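Local atomic coordinates of mariner Mos1 transposase (Drosophila mauritiana, PDB entry 4MDB), a protein that mediates cut-and-paste transposition of the Mos1 element, its catalytic domain cutting and joining DNA with two divalent metal ions per subunit. Residues F28-D36 against H122-N130; R11-R22 against E149-L160. The protein carries 1 engineered substitution. All blocks are in the same frame, centred on the assembly; numbering follows the deposited sequence.

Contact 1 of 2, residues F28-D36 against H122-N130. With MG (magnesium ion), chain D; MG (magnesium ion), chain C; RLT (N-(4-fluorobenzyl)-5-hydroxy-1-methyl-2-(1-methyl-1-{[(5-methyl-1,3,4-oxadiazol-2-yl)carbonyl]amino}ethyl)-6-oxo-1,6-di hydropyrimidine-4-carboxamide), chain B.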
loop_
_atom_site.group_PDB
_atom_site.type_symbol
_atom_site.label_atom_id
_atom_site.label_comp_id
_atom_site.label_asym_id
_atom_site.label_seq_id
_atom_site.Cartn_x
_atom_site.Cartn_y
_atom_site.Cartn_z
ATOM N N PHE A 28 4.850 10.703 -12.007
ATOM C CA PHE A 28 5.749 10.222 -10.959
ATOM C C PHE A 28 5.387 8.823 -10.558
ATOM O O PHE A 28 5.908 8.241 -9.568
ATOM C CB PHE A 28 5.650 11.129 -9.751
ATOM C CG PHE A 28 4.233 11.335 -9.249
ATOM C CD1 PHE A 28 3.415 12.377 -9.755
ATOM C CD2 PHE A 28 3.736 10.542 -8.262
ATOM C CE1 PHE A 28 2.164 12.599 -9.277
ATOM C CE2 PHE A 28 2.426 10.742 -7.809
ATOM C CZ PHE A 28 1.647 11.769 -8.296
ATOM N N LEU A 29 4.492 8.217 -11.303
ATOM C CA LEU A 29 3.948 6.951 -10.861
ATOM C C LEU A 29 4.940 5.787 -10.772
ATOM O O LEU A 29 4.786 4.858 -9.952
ATOM C CB LEU A 29 2.858 6.501 -11.801
ATOM C CG LEU A 29 1.708 7.449 -12.012
ATOM C CD1 LEU A 29 0.733 6.745 -12.922
ATOM C CD2 LEU A 29 1.040 7.943 -10.740
ATOM N N HIS A 30 5.993 5.858 -11.598
ATOM C CA HIS A 30 7.026 4.852 -11.606
ATOM C C HIS A 30 7.939 4.914 -10.384
ATOM O O HIS A 30 8.753 3.964 -10.134
ATOM C CB HIS A 30 7.875 5.017 -12.884
ATOM C CG HIS A 30 8.537 6.358 -12.983
ATOM N ND1 HIS A 30 7.833 7.510 -13.236
ATOM C CD2 HIS A 30 9.836 6.728 -12.891
ATOM C CE1 HIS A 30 8.672 8.532 -13.291
ATOM N NE2 HIS A 30 9.904 8.070 -13.080
ATOM N N ARG A 31 7.820 5.972 -9.573
ATOM C CA ARG A 31 8.581 6.070 -8.351
ATOM C C ARG A 31 7.754 5.740 -7.106
ATOM O O ARG A 31 8.256 5.848 -6.000
ATOM C CB ARG A 31 9.242 7.454 -8.194
ATOM C CG ARG A 31 10.080 7.742 -9.408
ATOM C CD ARG A 31 10.979 8.924 -9.248
ATOM N NE ARG A 31 10.315 10.216 -9.301
ATOM C CZ ARG A 31 10.199 11.043 -8.269
ATOM N NH1 ARG A 31 10.699 10.734 -7.093
ATOM N NH2 ARG A 31 9.609 12.207 -8.452
ATOM N N ILE A 32 6.496 5.322 -7.248
ATOM C CA ILE A 32 5.652 5.051 -6.084
ATOM C C ILE A 32 5.909 3.643 -5.545
ATOM O O ILE A 32 5.952 2.638 -6.289
ATOM C CB ILE A 32 4.145 5.148 -6.461
ATOM C CG1 ILE A 32 3.792 6.579 -6.784
ATOM C CG2 ILE A 32 3.300 4.623 -5.341
ATOM C CD1 ILE A 32 2.388 6.745 -7.295
ATOM N N VAL A 33 6.120 3.604 -4.270
ATOM C CA VAL A 33 6.131 2.395 -3.516
ATOM C C VAL A 33 4.932 2.553 -2.564
ATOM O O VAL A 33 4.772 3.582 -1.891
ATOM C CB VAL A 33 7.439 2.309 -2.698
ATOM C CG1 VAL A 33 7.431 1.201 -1.653
ATOM C CG2 VAL A 33 8.647 2.161 -3.620
ATOM N N THR A 34 4.140 1.494 -2.497
ATOM C CA THR A 34 2.899 1.565 -1.695
ATOM C C THR A 34 2.756 0.360 -0.838
ATOM O O THR A 34 3.281 -0.712 -1.152
ATOM C CB THR A 34 1.711 1.908 -2.596
ATOM O OG1 THR A 34 0.556 2.298 -1.840
ATOM C CG2 THR A 34 1.260 0.750 -3.444
ATOM N N GLY A 35 1.909 0.444 0.188
ATOM C CA GLY A 35 1.722 -0.700 1.058
ATOM C C GLY A 35 0.578 -0.520 1.986
ATOM O O GLY A 35 0.031 0.594 2.168
ATOM N N ASP A 36 0.222 -1.614 2.612
ATOM C CA ASP A 36 -0.971 -1.630 3.523
ATOM C C ASP A 36 -0.974 -3.013 4.218
ATOM O O ASP A 36 -0.308 -3.987 3.810
ATOM C CB ASP A 36 -2.260 -1.487 2.722
ATOM C CG ASP A 36 -3.493 -1.192 3.568
ATOM O OD1 ASP A 36 -3.321 -0.517 4.588
ATOM O OD2 ASP A 36 -4.557 -1.667 3.062
ATOM N N HIS A 122 16.955 7.949 -7.995
ATOM C CA HIS A 122 15.500 8.043 -8.001
ATOM C C HIS A 122 14.939 8.017 -6.583
ATOM O O HIS A 122 15.097 7.034 -5.859
ATOM C CB HIS A 122 14.894 6.906 -8.826
ATOM C CG HIS A 122 14.547 7.296 -10.229
ATOM N ND1 HIS A 122 13.290 7.114 -10.765
ATOM C CD2 HIS A 122 15.295 7.859 -11.207
ATOM C CE1 HIS A 122 13.278 7.548 -12.012
ATOM N NE2 HIS A 122 14.482 8.004 -12.306
ATOM N N ARG A 123 14.283 9.106 -6.192
ATOM C CA ARG A 123 13.696 9.210 -4.869
ATOM C C ARG A 123 12.388 8.454 -4.775
ATOM O O ARG A 123 11.542 8.542 -5.660
ATOM C CB ARG A 123 13.457 10.693 -4.566
ATOM C CG ARG A 123 12.981 10.968 -3.184
ATOM C CD ARG A 123 12.686 12.426 -2.971
ATOM N NE ARG A 123 12.397 12.681 -1.547
ATOM C CZ ARG A 123 11.915 13.832 -1.064
ATOM N NH1 ARG A 123 11.587 14.851 -1.876
ATOM N NH2 ARG A 123 11.708 13.998 0.240
ATOM N N VAL A 124 12.268 7.713 -3.703
ATOM C CA VAL A 124 11.073 6.938 -3.410
ATOM C C VAL A 124 9.941 7.912 -3.120
ATOM O O VAL A 124 10.092 8.845 -2.308
ATOM C CB VAL A 124 11.263 5.970 -2.259
ATOM C CG1 VAL A 124 9.900 5.388 -1.836
ATOM C CG2 VAL A 124 12.347 4.935 -2.632
ATOM N N ILE A 125 8.767 7.638 -3.692
ATOM C CA ILE A 125 7.575 8.300 -3.338
ATOM C C ILE A 125 6.727 7.245 -2.583
ATOM O O ILE A 125 6.303 6.292 -3.205
ATOM C CB ILE A 125 6.829 8.863 -4.545
ATOM C CG1 ILE A 125 7.677 9.933 -5.230
ATOM C CG2 ILE A 125 5.435 9.391 -4.176
ATOM C CD1 ILE A 125 7.124 10.427 -6.529
ATOM N N PHE A 126 6.340 7.505 -1.366
ATOM C CA PHE A 126 5.740 6.471 -0.520
ATOM C C PHE A 126 4.282 6.781 -0.320
ATOM O O PHE A 126 3.911 7.882 0.121
ATOM C CB PHE A 126 6.447 6.411 0.836
ATOM C CG PHE A 126 6.174 5.197 1.661
ATOM C CD1 PHE A 126 6.430 3.957 1.188
ATOM C CD2 PHE A 126 5.693 5.327 2.965
ATOM C CE1 PHE A 126 6.267 2.833 1.965
ATOM C CE2 PHE A 126 5.494 4.191 3.747
ATOM C CZ PHE A 126 5.807 2.952 3.208
ATOM N N LEU A 127 3.453 5.794 -0.608
ATOM C CA LEU A 127 2.008 5.932 -0.438
ATOM C C LEU A 127 1.499 4.921 0.531
ATOM O O LEU A 127 1.504 3.689 0.255
ATOM C CB LEU A 127 1.293 5.839 -1.790
ATOM C CG LEU A 127 -0.262 5.855 -1.823
ATOM C CD1 LEU A 127 -0.696 7.201 -1.285
ATOM C CD2 LEU A 127 -0.631 5.676 -3.273
ATOM N N HIS A 128 1.108 5.439 1.687
ATOM C CA HIS A 128 0.470 4.601 2.702
ATOM C C HIS A 128 -0.674 5.346 3.326
ATOM O O HIS A 128 -0.765 6.543 3.215
ATOM C CB HIS A 128 1.499 4.064 3.770
ATOM C CG HIS A 128 2.127 5.078 4.648
ATOM N ND1 HIS A 128 2.890 4.720 5.743
ATOM C CD2 HIS A 128 2.181 6.433 4.592
ATOM C CE1 HIS A 128 3.339 5.803 6.344
ATOM N NE2 HIS A 128 2.937 6.854 5.666
ATOM N N ASP A 129 -1.519 4.604 4.018
ATOM C CA ASP A 129 -2.662 5.275 4.634
ATOM C C ASP A 129 -2.391 5.887 6.012
ATOM O O ASP A 129 -1.290 5.851 6.534
ATOM C CB ASP A 129 -3.866 4.373 4.531
ATOM C CG ASP A 129 -3.858 3.156 5.443
ATOM O OD1 ASP A 129 -3.196 3.222 6.458
ATOM O OD2 ASP A 129 -4.480 2.066 5.118
ATOM N N ASN A 130 -3.449 6.479 6.590
ATOM C CA ASN A 130 -3.326 7.261 7.810
ATOM C C ASN A 130 -3.532 6.534 9.102
ATOM O O ASN A 130 -3.894 7.159 10.084
ATOM C CB ASN A 130 -4.325 8.438 7.787
ATOM C CG ASN A 130 -4.163 9.282 6.594
ATOM O OD1 ASN A 130 -3.195 10.042 6.502
ATOM N ND2 ASN A 130 -5.032 9.063 5.592
HETATM MG MG MG D . -4.756 0.164 5.925
HETATM MG MG MG C . -6.481 -1.608 3.264
HETATM C CAA RLT B . -9.830 7.243 8.825
HETATM C CAB RLT B . -10.993 -1.054 3.938
HETATM C CAC RLT B . -12.462 1.257 5.299
HETATM C CAD RLT B . -12.063 -0.757 7.130
HETATM O OAE RLT B . -6.028 1.015 7.284
HETATM O OAF RLT B . -10.558 3.402 6.221
HETATM O OAG RLT B . -8.565 -1.311 3.470
HETATM O OAH RLT B . -6.505 -0.305 4.840
HETATM F FAI RLT B . -7.258 7.745 9.473
HETATM C CAJ RLT B . -6.783 5.648 8.422
HETATM C CAK RLT B . -7.520 5.695 10.694
HETATM C CAL RLT B . -6.724 4.240 8.475
HETATM C CAM RLT B . -7.464 4.296 10.756
HETATM C CAN RLT B . -7.040 2.039 9.760
HETATM N NAO RLT B . -10.773 5.196 10.230
HETATM N NAP RLT B . -11.128 3.897 9.775
HETATM N NAQ RLT B . -9.447 0.891 6.869
HETATM N NAR RLT B . -7.826 1.541 8.624
HETATM N NAS RLT B . -11.532 1.742 7.549
HETATM O OAT RLT B . -10.380 5.118 8.016
HETATM C CAU RLT B . -7.205 1.176 7.463
HETATM C CAV RLT B . -10.968 2.958 7.307
HETATM C CAW RLT B . -10.340 5.867 9.131
HETATM C CAX RLT B . -7.187 6.385 9.539
HETATM C CAY RLT B . -7.063 3.547 9.660
HETATM C CAZ RLT B . -7.726 -0.098 5.355
HETATM C CBA RLT B . -10.846 3.905 8.444
HETATM C CBB RLT B . -8.122 0.697 6.503
HETATM C CBC RLT B . -10.443 0.391 6.092
HETATM C CBD RLT B . -8.774 -0.602 4.503
HETATM N NBE RLT B . -10.095 -0.378 4.927
HETATM C CBF RLT B . -11.934 0.707 6.623
HETATM O O HOH W 1 -1.440 1.694 4.213
HETATM O O HOH W 2 -3.274 0.567 7.324
HETATM O O HOH W 3 -6.536 -3.400 4.252
HETATM O O HOH W 4 -4.861 -1.725 6.825
#
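Thr-34 and Leu-127 lie side by side on neighbouring parallel strands of an RNase H-like fold, whose sheet delivers the first two aspartates of the DDD motif to a two-magnesium site. With its hydroxyl anti to the backbone N (chi1 -166°), Thr-34 directs OG1 across to Leu-127 O at 2.7 Å, meeting it from above the carbonyl plane. Gly-35 N reaches the same oxygen almost in line with the C=O bond, so two donors grip it. On the opposite face of the sheet, Val-33 CG1 lies obliquely against the Phe-126 ring, 4.1 Å from CD1. Before the strand, the Arg-31 chain bends at chi3 (-74°), which brings its guanidinium over Ile-125: CD1 of Ile-125 sits under one face, while NH1 donates edgewise to Arg-123 O at 2.8 Å. The His-122 ring plane is nearly perpendicular to that guanidinium, and its CE1 meets the edge of the His-30 ring. At the far end the carboxylates of Asp-36 and Asp-129 converge, and a water joins Gly-35 O, Asp-36 OD1 and Asp-129 N. Raltegravir chelates both magnesium ions and Asp-36 bridges them, its OD2 binding the second together with Asp-164. Asp-36 OD1 and Asp-129 OD2, only 2.9 Å apart, share the first magnesium, each at 2.1 Å.

Contact 2 of 2, residues R11-R22 against E149-L160; sequences RRKNTCEILLSR and EVLPHAAYSPDL. With RLT (N-(4-fluorobenzyl)-5-hydroxy-1-methyl-2-(1-methyl-1-{[(5-methyl-1,3,4-oxadiazol-2-yl)carbonyl]amino}ethyl)-6-oxo-1,6-di hydropyrimidine-4-carboxamide), chain B.
Arg-12 reaches from the helix to Asp-159 and meets its carboxylate end-on, the two flat groups nearly coplanar, 9° apart. This is a bidentate salt bridge: NH1 donates to OD1 at 2.7 Å and NH2 to OD2 at 2.8 Å, each oxygen using its syn lone pair. A bend at chi3 (56°) swings the guanidinium into place, and NH1 also makes a weak bond to Ser-157 OG. Because Arg-12 NE and NH2 are held in addition by the backbone oxygens of Gly-221 and Lys-222, the buried group is fixed in rotation as well as position. Close packing continues along the helix. Cys-16 SG touches Leu-160 CD1 at 3.5 Å, Thr-15 CG2 lies against CB and the carbonyl oxygen of Pro-152, and the Leu-19 side chain slants across Leu-151, its CD2 3.8 Å from Leu-151 CG. Thr-15 OG1 turns back to Arg-11 O, leaving its methyl to face the proline.

Exposed Arg-11 is the looser part: its guanidinium lies over the backbone of Ala-154, whose CA is 4.1 Å above the centre of the plane, with His-153 O over a face but badly angled for a hydrogen bond. Arg-22, although partly exposed, is firmly held: its fully extended chain forms a second end-on salt bridge with Glu-149, NH1 to OE1 at 2.7 Å, tilted out of the carboxylate plane, and NH2 to OE2 at 2.8 Å, on the syn lone pair and straighter (170°). The Tyr-156 ring ends clear of the helix, one face against the oxadiazole of raltegravir, whose OAT lies over the ring centre. Helix 6-25 thus flanks the chain leaving edge strand 149-150, with Cys-16 and Leu-19 also touching helix 209-218 and Arg-22 reaching Ile-125 of strand 125-127.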
loop_
_atom_site.group_PDB
_atom_site.type_symbol
_atom_site.label_atom_id
_atom_site.label_comp_id
_atom_site.label_asym_id
_atom_site.label_seq_id
_atom_site.Cartn_x
_atom_site.Cartn_y
_atom_site.Cartn_z
ATOM N N ARG A 11 -11.556 16.670 1.750
ATOM C CA ARG A 11 -10.129 16.203 1.827
ATOM C C ARG A 11 -9.813 15.285 0.637
ATOM O O ARG A 11 -8.771 15.466 -0.083
ATOM C CB ARG A 11 -9.842 15.491 3.129
ATOM C CG ARG A 11 -8.340 15.094 3.287
ATOM C CD ARG A 11 -7.865 15.292 4.720
ATOM N NE ARG A 11 -6.569 14.646 5.040
ATOM C CZ ARG A 11 -6.386 13.573 5.817
ATOM N NH1 ARG A 11 -7.416 12.913 6.369
ATOM N NH2 ARG A 11 -5.147 13.133 6.014
ATOM N N ARG A 12 -10.740 14.390 0.339
ATOM C CA ARG A 12 -10.590 13.468 -0.836
ATOM C C ARG A 12 -10.486 14.272 -2.102
ATOM O O ARG A 12 -9.568 14.118 -2.897
ATOM C CB ARG A 12 -11.725 12.445 -0.994
ATOM C CG ARG A 12 -11.663 11.283 -0.003
ATOM C CD ARG A 12 -12.949 10.560 0.196
ATOM N NE ARG A 12 -13.460 10.067 -1.060
ATOM C CZ ARG A 12 -13.127 8.920 -1.643
ATOM N NH1 ARG A 12 -12.174 8.141 -1.085
ATOM N NH2 ARG A 12 -13.628 8.598 -2.811
ATOM N N LYS A 13 -11.424 15.226 -2.317
ATOM C CA LYS A 13 -11.386 15.956 -3.589
ATOM C C LYS A 13 -10.152 16.774 -3.706
ATOM O O LYS A 13 -9.496 16.795 -4.762
ATOM C CB LYS A 13 -12.665 16.863 -3.782
ATOM C CG LYS A 13 -12.815 17.430 -5.121
ATOM C CD LYS A 13 -13.900 18.498 -5.127
ATOM C CE LYS A 13 -14.084 18.911 -6.546
ATOM N NZ LYS A 13 -14.925 20.154 -6.695
ATOM N N ASN A 14 -9.798 17.440 -2.632
ATOM C CA ASN A 14 -8.650 18.351 -2.636
ATOM C C ASN A 14 -7.319 17.564 -2.878
ATOM O O ASN A 14 -6.477 17.987 -3.685
ATOM C CB ASN A 14 -8.524 19.089 -1.315
ATOM C CG ASN A 14 -9.579 20.188 -1.164
ATOM O OD1 ASN A 14 -10.263 20.547 -2.150
ATOM N ND2 ASN A 14 -9.699 20.744 0.055
ATOM N N THR A 15 -7.234 16.431 -2.203
ATOM C CA THR A 15 -6.015 15.522 -2.345
ATOM C C THR A 15 -5.911 15.042 -3.781
ATOM O O THR A 15 -4.828 15.150 -4.406
ATOM C CB THR A 15 -6.073 14.395 -1.364
ATOM O OG1 THR A 15 -6.048 14.989 -0.036
ATOM C CG2 THR A 15 -4.856 13.427 -1.528
ATOM N N CYS A 16 -7.019 14.543 -4.333
ATOM C CA CYS A 16 -7.000 14.110 -5.738
ATOM C C CYS A 16 -6.651 15.237 -6.739
ATOM O O CYS A 16 -5.989 15.014 -7.737
ATOM C CB CYS A 16 -8.284 13.439 -6.142
ATOM S SG CYS A 16 -8.526 11.894 -5.228
ATOM N N GLU A 17 -7.169 16.457 -6.500
ATOM C CA GLU A 17 -6.800 17.591 -7.385
ATOM C C GLU A 17 -5.297 17.854 -7.430
ATOM O O GLU A 17 -4.726 18.072 -8.521
ATOM C CB GLU A 17 -7.517 18.895 -6.933
ATOM C CG GLU A 17 -9.008 18.882 -7.251
ATOM C CD GLU A 17 -9.706 20.182 -6.806
ATOM O OE1 GLU A 17 -10.785 20.467 -7.362
ATOM O OE2 GLU A 17 -9.146 20.937 -5.959
ATOM N N ILE A 18 -4.689 17.817 -6.251
ATOM C CA ILE A 18 -3.267 18.078 -6.052
ATOM C C ILE A 18 -2.498 16.979 -6.795
ATOM O O ILE A 18 -1.549 17.287 -7.556
ATOM C CB ILE A 18 -2.874 18.127 -4.583
ATOM C CG1 ILE A 18 -3.453 19.378 -3.898
ATOM C CG2 ILE A 18 -1.355 18.117 -4.375
ATOM C CD1 ILE A 18 -3.450 19.239 -2.397
ATOM N N LEU A 19 -2.860 15.715 -6.564
ATOM C CA LEU A 19 -2.094 14.595 -7.178
ATOM C C LEU A 19 -2.236 14.613 -8.713
ATOM O O LEU A 19 -1.244 14.434 -9.471
ATOM C CB LEU A 19 -2.542 13.266 -6.584
ATOM C CG LEU A 19 -2.240 13.089 -5.111
ATOM C CD1 LEU A 19 -2.968 11.865 -4.537
ATOM C CD2 LEU A 19 -0.749 13.039 -4.864
ATOM N N LEU A 20 -3.454 14.887 -9.187
ATOM C CA LEU A 20 -3.756 14.881 -10.622
ATOM C C LEU A 20 -3.068 15.993 -11.326
ATOM O O LEU A 20 -2.465 15.770 -12.388
ATOM C CB LEU A 20 -5.278 14.998 -10.868
ATOM C CG LEU A 20 -5.745 14.640 -12.280
ATOM C CD1 LEU A 20 -5.432 13.190 -12.673
ATOM C CD2 LEU A 20 -7.279 14.834 -12.249
ATOM N N SER A 21 -3.050 17.177 -10.722
ATOM C CA SER A 21 -2.333 18.304 -11.340
ATOM C C SER A 21 -0.806 18.102 -11.356
ATOM O O SER A 21 -0.124 18.423 -12.326
ATOM C CB SER A 21 -2.704 19.655 -10.749
ATOM O OG SER A 21 -2.229 19.756 -9.464
ATOM N N ARG A 22 -0.276 17.530 -10.300
ATOM C CA ARG A 22 1.149 17.118 -10.308
ATOM C C ARG A 22 1.402 16.116 -11.408
ATOM O O ARG A 22 2.362 16.240 -12.164
ATOM C CB ARG A 22 1.585 16.511 -8.978
ATOM C CG ARG A 22 3.061 16.014 -9.037
ATOM C CD ARG A 22 3.447 15.579 -7.674
ATOM N NE ARG A 22 4.802 15.002 -7.637
ATOM C CZ ARG A 22 5.384 14.583 -6.512
ATOM N NH1 ARG A 22 4.708 14.597 -5.385
ATOM N NH2 ARG A 22 6.599 14.104 -6.544
ATOM N N GLU A 149 9.544 10.714 -0.155
ATOM C CA GLU A 149 8.465 11.677 -0.240
ATOM C C GLU A 149 7.150 10.990 0.130
ATOM O O GLU A 149 6.748 10.045 -0.548
ATOM C CB GLU A 149 8.413 12.198 -1.667
ATOM C CG GLU A 149 7.448 13.347 -1.673
ATOM C CD GLU A 149 7.094 13.868 -3.028
ATOM O OE1 GLU A 149 6.078 14.660 -3.020
ATOM O OE2 GLU A 149 7.741 13.491 -4.033
ATOM N N VAL A 150 6.460 11.498 1.152
ATOM C CA VAL A 150 5.223 10.910 1.603
ATOM C C VAL A 150 4.044 11.597 0.895
ATOM O O VAL A 150 3.836 12.820 0.978
ATOM C CB VAL A 150 5.116 10.969 3.117
ATOM C CG1 VAL A 150 3.795 10.383 3.587
ATOM C CG2 VAL A 150 6.273 10.210 3.712
ATOM N N LEU A 151 3.327 10.817 0.122
ATOM C CA LEU A 151 2.203 11.318 -0.638
ATOM C C LEU A 151 1.019 11.537 0.286
ATOM O O LEU A 151 0.802 10.808 1.213
ATOM C CB LEU A 151 1.922 10.275 -1.753
ATOM C CG LEU A 151 1.726 10.713 -3.162
ATOM C CD1 LEU A 151 2.730 11.679 -3.794
ATOM C CD2 LEU A 151 1.403 9.552 -4.068
ATOM N N PRO A 152 0.231 12.609 0.024
ATOM C CA PRO A 152 -0.996 12.846 0.751
ATOM C C PRO A 152 -1.986 11.727 0.475
ATOM O O PRO A 152 -1.983 11.182 -0.615
ATOM C CB PRO A 152 -1.533 14.131 0.141
ATOM C CG PRO A 152 -0.778 14.394 -1.030
ATOM C CD PRO A 152 0.528 13.628 -0.973
ATOM N N HIS A 153 -2.730 11.378 1.484
ATOM C CA HIS A 153 -3.753 10.376 1.366
ATOM C C HIS A 153 -4.821 10.744 2.340
ATOM O O HIS A 153 -4.570 10.895 3.509
ATOM C CB HIS A 153 -3.214 9.001 1.683
ATOM C CG HIS A 153 -4.158 7.891 1.380
ATOM N ND1 HIS A 153 -4.422 7.481 0.107
ATOM C CD2 HIS A 153 -4.880 7.083 2.186
ATOM C CE1 HIS A 153 -5.301 6.507 0.123
ATOM N NE2 HIS A 153 -5.571 6.225 1.386
ATOM N N ALA A 154 -6.032 10.854 1.816
ATOM C CA ALA A 154 -7.228 11.095 2.618
ATOM C C ALA A 154 -7.741 9.899 3.392
ATOM O O ALA A 154 -7.791 8.759 2.928
ATOM C CB ALA A 154 -8.321 11.601 1.690
ATOM N N ALA A 155 -8.245 10.174 4.582
ATOM C CA ALA A 155 -9.023 9.199 5.340
ATOM C C ALA A 155 -10.190 8.509 4.598
ATOM O O ALA A 155 -10.783 9.107 3.691
ATOM C CB ALA A 155 -9.493 9.907 6.598
ATOM N N TYR A 156 -10.474 7.260 4.950
ATOM C CA TYR A 156 -11.526 6.446 4.389
ATOM C C TYR A 156 -11.426 6.370 2.872
ATOM O O TYR A 156 -12.451 6.374 2.182
ATOM C CB TYR A 156 -12.917 6.990 4.790
ATOM C CG TYR A 156 -13.204 6.778 6.238
ATOM C CD1 TYR A 156 -13.754 5.576 6.679
ATOM C CD2 TYR A 156 -12.900 7.753 7.167
ATOM C CE1 TYR A 156 -14.011 5.370 8.030
ATOM C CE2 TYR A 156 -13.151 7.565 8.513
ATOM C CZ TYR A 156 -13.701 6.375 8.940
ATOM O OH TYR A 156 -13.940 6.186 10.277
ATOM N N SER A 157 -10.187 6.252 2.338
ATOM C CA SER A 157 -10.041 6.218 0.878
ATOM C C SER A 157 -9.344 4.940 0.336
ATOM O O SER A 157 -8.375 5.015 -0.360
ATOM C CB SER A 157 -9.324 7.457 0.451
ATOM O OG SER A 157 -10.035 8.686 0.807
ATOM N N PRO A 158 -9.832 3.755 0.694
ATOM C CA PRO A 158 -9.208 2.568 0.057
ATOM C C PRO A 158 -9.434 2.452 -1.432
ATOM O O PRO A 158 -8.663 1.810 -2.125
ATOM C CB PRO A 158 -9.864 1.419 0.812
ATOM C CG PRO A 158 -11.218 1.950 1.184
ATOM C CD PRO A 158 -10.972 3.362 1.575
ATOM N N ASP A 159 -10.425 3.179 -1.977
ATOM C CA ASP A 159 -10.629 3.296 -3.354
ATOM C C ASP A 159 -9.557 4.070 -4.065
ATOM O O ASP A 159 -9.557 4.142 -5.307
ATOM C CB ASP A 159 -12.015 3.944 -3.647
ATOM C CG ASP A 159 -12.222 5.295 -3.028
ATOM O OD1 ASP A 159 -11.607 5.663 -2.014
ATOM O OD2 ASP A 159 -13.119 5.972 -3.593
ATOM N N LEU A 160 -8.703 4.722 -3.284
ATOM C CA LEU A 160 -7.598 5.553 -3.811
ATOM C C LEU A 160 -6.225 4.911 -3.418
ATOM O O LEU A 160 -5.161 5.435 -3.759
ATOM C CB LEU A 160 -7.646 6.969 -3.355
ATOM C CG LEU A 160 -8.940 7.709 -3.705
ATOM C CD1 LEU A 160 -8.822 9.101 -3.104
ATOM C CD2 LEU A 160 -9.100 7.690 -5.227
HETATM C CAA RLT B . -9.830 7.243 8.825
HETATM C CAB RLT B . -10.993 -1.054 3.938
HETATM C CAC RLT B . -12.462 1.257 5.299
HETATM C CAD RLT B . -12.063 -0.757 7.130
HETATM O OAE RLT B . -6.028 1.015 7.284
HETATM O OAF RLT B . -10.558 3.402 6.221
HETATM O OAG RLT B . -8.565 -1.311 3.470
HETATM O OAH RLT B . -6.505 -0.305 4.840
HETATM F FAI RLT B . -7.258 7.745 9.473
HETATM C CAJ RLT B . -6.783 5.648 8.422
HETATM C CAK RLT B . -7.520 5.695 10.694
HETATM C CAL RLT B . -6.724 4.240 8.475
HETATM C CAM RLT B . -7.464 4.296 10.756
HETATM C CAN RLT B . -7.040 2.039 9.760
HETATM N NAO RLT B . -10.773 5.196 10.230
HETATM N NAP RLT B . -11.128 3.897 9.775
HETATM N NAQ RLT B . -9.447 0.891 6.869
HETATM N NAR RLT B . -7.826 1.541 8.624
HETATM N NAS RLT B . -11.532 1.742 7.549
HETATM O OAT RLT B . -10.380 5.118 8.016
HETATM C CAU RLT B . -7.205 1.176 7.463
HETATM C CAV RLT B . -10.968 2.958 7.307
HETATM C CAW RLT B . -10.340 5.867 9.131
HETATM C CAX RLT B . -7.187 6.385 9.539
HETATM C CAY RLT B . -7.063 3.547 9.660
HETATM C CAZ RLT B . -7.726 -0.098 5.355
HETATM C CBA RLT B . -10.846 3.905 8.444
HETATM C CBB RLT B . -8.122 0.697 6.503
HETATM C CBC RLT B . -10.443 0.391 6.092
HETATM C CBD RLT B . -8.774 -0.602 4.503
HETATM N NBE RLT B . -10.095 -0.378 4.927
HETATM C CBF RLT B . -11.934 0.707 6.623
#

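Contact 1 is largely buried near the centre of the catalytic domain, its Arg-31/His-122 end at the surface, whereas contact 2 is partly buried and farther out. Both reach the same sheet: strand 125-127 of contact 1 pairs with 149-150 of contact 2, Phe-126 N probably bonding to Glu-149 O, and helix 6-25 leads along the chain into strand 32-42. Their chemistry follows their place. Backbone pairing and metal-bound carboxylates dominate the interior, while arginine-carboxylate pairs and aliphatic packing join helix to loop. The two meet again at Asn-130, whose ND2 probably bonds to His-153 O, and at raltegravir, held through metal in one and lying against a Tyr-156 ring face in the other.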